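Local coordinates for SnoaL-like domain protein (Mycobacterium hassiacum, PDB 6P44), which probably isomerises 3-oxo-delta-5-steroids to their conjugated delta-4 forms, as a dimeric ketosteroid isomerase with the NTF2-like cone fold, at residues Pro4-Leu15 and Leu70-Trp81. The protein carries 1 engineered substitution. Residues are numbered along the deposited sequence; the frame is centred on the assembly and turned at random.
Sequences PQDNANTVHRYL and LRALGHEVAFYW. With DNX (3,4-dinitrophenol), chain H.
Val11 drives one methyl into the centre of the Phe79 face, where helix 4-15 lies across the hairpin of strands 70-73 and 76-81 in the NTF2-like cone that ketosteroid isomerases share. A chi1 of 171° puts Val11 CG1 anti to the backbone N, and in this CH-pi contact it stands almost on the normal of the Phe79 ring, 3.6 Å from the centroid and 7° off. The other branch, CG2, meets Val77 CG1 tip to tip, and CG1 also touches Leu70 CD1, which puts the valine in the hollow that Val77, Phe79 and Leu70 form. One turn earlier, Ala8 presents a small bump to Leu70 and Ala72, its CB 3.9 Å from Leu70 CD2. One turn later, Leu15 sets CD2 over the six-membered ring of Trp81, nearer the rim than the centre, 3.5 Å from CZ3 of Trp81; Trp81 NE1 hydrogen-bonds to Ser98 OG. The hairpin's other face packs on the second subunit.

Near the type II' turn, Pro4 lays its ring on the hairpin, CB 4.0 Å from Ala72 CB. Beside it Asn7 ND2 donates to two waters, one also donating to Gly74 O and Glu76 O, the other 2.9 Å from His75 ND1; Asn7 OD1 is held by Ser2. At the opposite end, O1 of 3,4-dinitrophenol, at the edge of the Tyr14 ring, makes a very short hydrogen bond of 2.5 Å with Tyr14 OH, which is also hydrogen-bonded to Tyr55 OH.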
loop_
_atom_site.group_PDB
_atom_site.type_symbol
_atom_site.label_atom_id
_atom_site.label_comp_id
_atom_site.label_asym_id
_atom_site.label_seq_id
_atom_site.Cartn_x
_atom_site.Cartn_y
_atom_site.Cartn_z
ATOM N N PRO B 4 -10.968 -4.843 11.810
ATOM C CA PRO B 4 -10.489 -3.649 11.102
ATOM C C PRO B 4 -10.539 -2.383 11.952
ATOM O O PRO B 4 -9.588 -1.578 11.922
ATOM C CB PRO B 4 -11.390 -3.614 9.859
ATOM C CG PRO B 4 -11.736 -5.042 9.613
ATOM C CD PRO B 4 -11.894 -5.632 10.982
ATOM N N GLN B 5 -11.602 -2.199 12.746
ATOM C CA GLN B 5 -11.646 -1.038 13.631
ATOM C C GLN B 5 -10.484 -1.050 14.619
ATOM O O GLN B 5 -9.845 -0.014 14.848
ATOM C CB GLN B 5 -12.980 -0.984 14.382
ATOM C CG GLN B 5 -13.046 0.170 15.360
ATOM C CD GLN B 5 -14.290 0.150 16.188
ATOM O OE1 GLN B 5 -15.031 -0.832 16.217
ATOM N NE2 GLN B 5 -14.524 1.240 16.889
ATOM N N ASP B 6 -10.210 -2.209 15.234
ATOM C CA ASP B 6 -9.069 -2.322 16.140
ATOM C C ASP B 6 -7.791 -1.922 15.418
ATOM O O ASP B 6 -6.936 -1.220 15.976
ATOM C CB ASP B 6 -8.871 -3.777 16.606
ATOM C CG ASP B 6 -9.928 -4.275 17.574
ATOM O OD1 ASP B 6 -10.451 -3.487 18.389
ATOM O OD2 ASP B 6 -10.179 -5.508 17.553
ATOM N N ASN B 7 -7.630 -2.390 14.184
ATOM C CA ASN B 7 -6.389 -2.144 13.465
ATOM C C ASN B 7 -6.248 -0.675 13.096
ATOM O O ASN B 7 -5.144 -0.120 13.148
ATOM C CB ASN B 7 -6.307 -3.042 12.246
ATOM C CG ASN B 7 -6.333 -4.503 12.603
ATOM O OD1 ASN B 7 -6.004 -4.904 13.729
ATOM N ND2 ASN B 7 -6.682 -5.315 11.631
ATOM N N ALA B 8 -7.355 -0.027 12.726
ATOM C CA ALA B 8 -7.329 1.409 12.496
ATOM C C ALA B 8 -6.927 2.143 13.765
ATOM O O ALA B 8 -6.114 3.080 13.728
ATOM C CB ALA B 8 -8.692 1.873 11.997
ATOM N N ASN B 9 -7.487 1.735 14.893
ATOM C CA ASN B 9 -7.106 2.335 16.163
ATOM C C ASN B 9 -5.615 2.173 16.411
ATOM O O ASN B 9 -4.956 3.089 16.912
ATOM C CB ASN B 9 -7.880 1.685 17.307
ATOM C CG ASN B 9 -9.353 2.080 17.333
ATOM O OD1 ASN B 9 -9.774 3.048 16.694
ATOM N ND2 ASN B 9 -10.147 1.324 18.078
ATOM N N THR B 10 -5.078 0.992 16.112
ATOM C CA THR B 10 -3.654 0.774 16.330
ATOM C C THR B 10 -2.809 1.677 15.445
ATOM O O THR B 10 -1.787 2.202 15.897
ATOM C CB THR B 10 -3.326 -0.702 16.124
ATOM O OG1 THR B 10 -4.092 -1.465 17.074
ATOM C CG2 THR B 10 -1.820 -0.976 16.281
ATOM N N VAL B 11 -3.220 1.870 14.187
ATOM C CA VAL B 11 -2.517 2.817 13.328
ATOM C C VAL B 11 -2.513 4.206 13.948
ATOM O O VAL B 11 -1.495 4.903 13.931
ATOM C CB VAL B 11 -3.088 2.821 11.898
ATOM C CG1 VAL B 11 -2.497 3.970 11.102
ATOM C CG2 VAL B 11 -2.792 1.486 11.208
ATOM N N HIS B 12 -3.651 4.646 14.485
ATOM C CA HIS B 12 -3.669 5.968 15.103
ATOM C C HIS B 12 -2.728 6.043 16.303
ATOM O O HIS B 12 -2.079 7.074 16.517
ATOM C CB HIS B 12 -5.092 6.370 15.463
ATOM C CG HIS B 12 -5.870 6.882 14.300
ATOM N ND1 HIS B 12 -5.958 8.221 13.991
ATOM C CD2 HIS B 12 -6.605 6.233 13.366
ATOM C CE1 HIS B 12 -6.711 8.374 12.918
ATOM N NE2 HIS B 12 -7.116 7.184 12.517
ATOM N N ARG B 13 -2.588 4.968 17.066
ATOM C CA ARG B 13 -1.653 5.058 18.178
ATOM C C ARG B 13 -0.211 5.018 17.696
ATOM O O ARG B 13 0.658 5.662 18.297
ATOM C CB ARG B 13 -1.937 3.972 19.192
ATOM C CG ARG B 13 -3.260 4.192 19.864
ATOM C CD ARG B 13 -3.352 3.375 21.109
ATOM N NE ARG B 13 -3.001 1.978 20.866
ATOM C CZ ARG B 13 -3.785 1.104 20.246
ATOM N NH1 ARG B 13 -4.972 1.476 19.793
ATOM N NH2 ARG B 13 -3.376 -0.146 20.068
ATOM N N TYR B 14 0.060 4.292 16.608
ATOM C CA TYR B 14 1.377 4.357 15.993
ATOM C C TYR B 14 1.718 5.792 15.629
ATOM O O TYR B 14 2.799 6.292 15.954
ATOM C CB TYR B 14 1.379 3.455 14.752
ATOM C CG TYR B 14 2.618 3.577 13.918
ATOM C CD1 TYR B 14 3.802 3.013 14.336
ATOM C CD2 TYR B 14 2.612 4.263 12.714
ATOM C CE1 TYR B 14 4.950 3.125 13.595
ATOM C CE2 TYR B 14 3.767 4.378 11.952
ATOM C CZ TYR B 14 4.935 3.794 12.397
ATOM O OH TYR B 14 6.108 3.889 11.674
ATOM N N LEU B 15 0.788 6.479 14.959
ATOM C CA LEU B 15 1.051 7.852 14.534
ATOM C C LEU B 15 1.185 8.786 15.729
ATOM O O LEU B 15 1.952 9.751 15.670
ATOM C CB LEU B 15 -0.012 8.314 13.523
ATOM C CG LEU B 15 0.039 7.538 12.186
ATOM C CD1 LEU B 15 -1.086 7.935 11.217
ATOM C CD2 LEU B 15 1.406 7.670 11.488
ATOM N N LEU B 70 -7.480 6.476 5.072
ATOM C CA LEU B 70 -7.124 5.227 5.717
ATOM C C LEU B 70 -8.183 4.192 5.374
ATOM O O LEU B 70 -9.386 4.482 5.427
ATOM C CB LEU B 70 -7.039 5.423 7.236
ATOM C CG LEU B 70 -6.651 4.200 8.074
ATOM C CD1 LEU B 70 -5.869 4.650 9.292
ATOM C CD2 LEU B 70 -7.849 3.392 8.516
ATOM N N ARG B 71 -7.740 2.999 4.997
ATOM C CA ARG B 71 -8.638 1.910 4.624
ATOM C C ARG B 71 -8.227 0.661 5.391
ATOM O O ARG B 71 -7.203 0.032 5.072
ATOM C CB ARG B 71 -8.625 1.646 3.111
ATOM C CG ARG B 71 -9.136 2.815 2.255
ATOM C CD ARG B 71 -8.023 3.564 1.591
ATOM N NE ARG B 71 -8.408 4.884 1.077
ATOM C CZ ARG B 71 -8.799 5.163 -0.169
ATOM N NH1 ARG B 71 -8.893 4.227 -1.090
ATOM N NH2 ARG B 71 -9.110 6.414 -0.493
ATOM N N ALA B 72 -9.034 0.300 6.381
ATOM C CA ALA B 72 -8.830 -0.893 7.189
ATOM C C ALA B 72 -9.718 -1.997 6.632
ATOM O O ALA B 72 -10.949 -1.905 6.690
ATOM C CB ALA B 72 -9.130 -0.605 8.658
ATOM N N LEU B 73 -9.082 -3.036 6.094
ATOM C CA LEU B 73 -9.748 -4.082 5.323
ATOM C C LEU B 73 -9.121 -5.408 5.704
ATOM O O LEU B 73 -7.902 -5.540 5.652
ATOM C CB LEU B 73 -9.507 -3.874 3.812
ATOM C CG LEU B 73 -9.956 -2.524 3.279
ATOM C CD1 LEU B 73 -9.565 -2.391 1.835
ATOM C CD2 LEU B 73 -11.452 -2.301 3.442
ATOM N N GLY B 74 -9.929 -6.402 6.029
ATOM C CA GLY B 74 -9.350 -7.689 6.400
ATOM C C GLY B 74 -8.406 -7.505 7.565
ATOM O O GLY B 74 -8.743 -6.865 8.568
ATOM N N HIS B 75 -7.193 -8.047 7.432
ATOM C CA HIS B 75 -6.158 -7.942 8.456
ATOM C C HIS B 75 -5.169 -6.821 8.168
ATOM O O HIS B 75 -4.086 -6.779 8.774
ATOM C CB HIS B 75 -5.428 -9.280 8.611
ATOM C CG HIS B 75 -6.346 -10.423 8.894
ATOM N ND1 HIS B 75 -7.037 -10.544 10.082
ATOM C CD2 HIS B 75 -6.720 -11.477 8.132
ATOM C CE1 HIS B 75 -7.783 -11.633 10.046
ATOM N NE2 HIS B 75 -7.612 -12.215 8.872
ATOM N N GLU B 76 -5.520 -5.910 7.258
ATOM C CA GLU B 76 -4.594 -4.910 6.757
ATOM C C GLU B 76 -5.143 -3.500 6.961
ATOM O O GLU B 76 -6.349 -3.280 7.053
ATOM C CB GLU B 76 -4.294 -5.121 5.267
ATOM C CG GLU B 76 -3.984 -6.567 4.886
ATOM C CD GLU B 76 -3.141 -6.699 3.632
ATOM O OE1 GLU B 76 -2.496 -5.708 3.212
ATOM O OE2 GLU B 76 -3.121 -7.810 3.079
ATOM N N VAL B 77 -4.232 -2.532 6.955
ATOM C CA VAL B 77 -4.608 -1.126 6.867
ATOM C C VAL B 77 -3.652 -0.448 5.896
ATOM O O VAL B 77 -2.431 -0.510 6.081
ATOM C CB VAL B 77 -4.555 -0.403 8.225
ATOM C CG1 VAL B 77 -5.027 1.038 8.047
ATOM C CG2 VAL B 77 -5.402 -1.107 9.281
ATOM N N ALA B 78 -4.198 0.183 4.862
ATOM C CA ALA B 78 -3.433 1.041 3.965
ATOM C C ALA B 78 -3.784 2.471 4.301
ATOM O O ALA B 78 -4.965 2.797 4.459
ATOM C CB ALA B 78 -3.759 0.776 2.499
ATOM N N PHE B 79 -2.772 3.320 4.439
ATOM C CA PHE B 79 -3.021 4.703 4.821
ATOM C C PHE B 79 -2.061 5.641 4.119
ATOM O O PHE B 79 -0.886 5.323 3.930
ATOM C CB PHE B 79 -3.051 4.932 6.343
ATOM C CG PHE B 79 -1.864 4.399 7.120
ATOM C CD1 PHE B 79 -1.654 3.036 7.310
ATOM C CD2 PHE B 79 -0.990 5.283 7.725
ATOM C CE1 PHE B 79 -0.580 2.578 8.085
ATOM C CE2 PHE B 79 0.089 4.820 8.476
ATOM C CZ PHE B 79 0.274 3.479 8.663
ATOM N N TYR B 80 -2.599 6.779 3.701
ATOM C CA TYR B 80 -1.849 7.834 3.036
ATOM C C TYR B 80 -1.832 9.006 4.009
ATOM O O TYR B 80 -2.891 9.428 4.490
ATOM C CB TYR B 80 -2.566 8.186 1.730
ATOM C CG TYR B 80 -1.911 9.212 0.838
ATOM C CD1 TYR B 80 -0.532 9.355 0.764
ATOM C CD2 TYR B 80 -2.692 10.052 0.058
ATOM C CE1 TYR B 80 0.042 10.304 -0.071
ATOM C CE2 TYR B 80 -2.121 10.996 -0.769
ATOM C CZ TYR B 80 -0.759 11.120 -0.832
ATOM O OH TYR B 80 -0.189 12.075 -1.661
ATOM N N TRP B 81 -0.634 9.460 4.372
ATOM C CA TRP B 81 -0.482 10.338 5.520
ATOM C C TRP B 81 0.732 11.234 5.341
ATOM O O TRP B 81 1.573 11.014 4.469
ATOM C CB TRP B 81 -0.385 9.536 6.812
ATOM C CG TRP B 81 0.790 8.609 6.901
ATOM C CD1 TRP B 81 0.984 7.455 6.200
ATOM C CD2 TRP B 81 1.916 8.741 7.774
ATOM N NE1 TRP B 81 2.157 6.859 6.583
ATOM C CE2 TRP B 81 2.748 7.622 7.556
ATOM C CE3 TRP B 81 2.294 9.685 8.734
ATOM C CZ2 TRP B 81 3.943 7.433 8.251
ATOM C CZ3 TRP B 81 3.479 9.502 9.419
ATOM C CH2 TRP B 81 4.285 8.385 9.184
HETATM C C1 DNX H . 7.074 5.687 9.090
HETATM C C2 DNX H . 7.850 6.202 10.118
HETATM C C3 DNX H . 8.928 6.997 9.803
HETATM N N3 DNX H . 9.729 7.492 10.923
HETATM C C4 DNX H . 9.235 7.297 8.484
HETATM N N4 DNX H . 10.380 8.126 8.115
HETATM C C5 DNX H . 8.451 6.791 7.464
HETATM C C6 DNX H . 7.371 5.982 7.766
HETATM O O1 DNX H . 6.015 4.892 9.402
HETATM O O31 DNX H . 10.637 6.791 11.337
HETATM O O32 DNX H . 9.435 8.572 11.415
HETATM O O41 DNX H . 11.006 7.831 7.111
HETATM O O42 DNX H . 10.650 9.087 8.820
HETATM O O HOH W 1 -7.842 -4.302 9.175
HETATM O O HOH W 2 -7.398 -8.156 11.626
#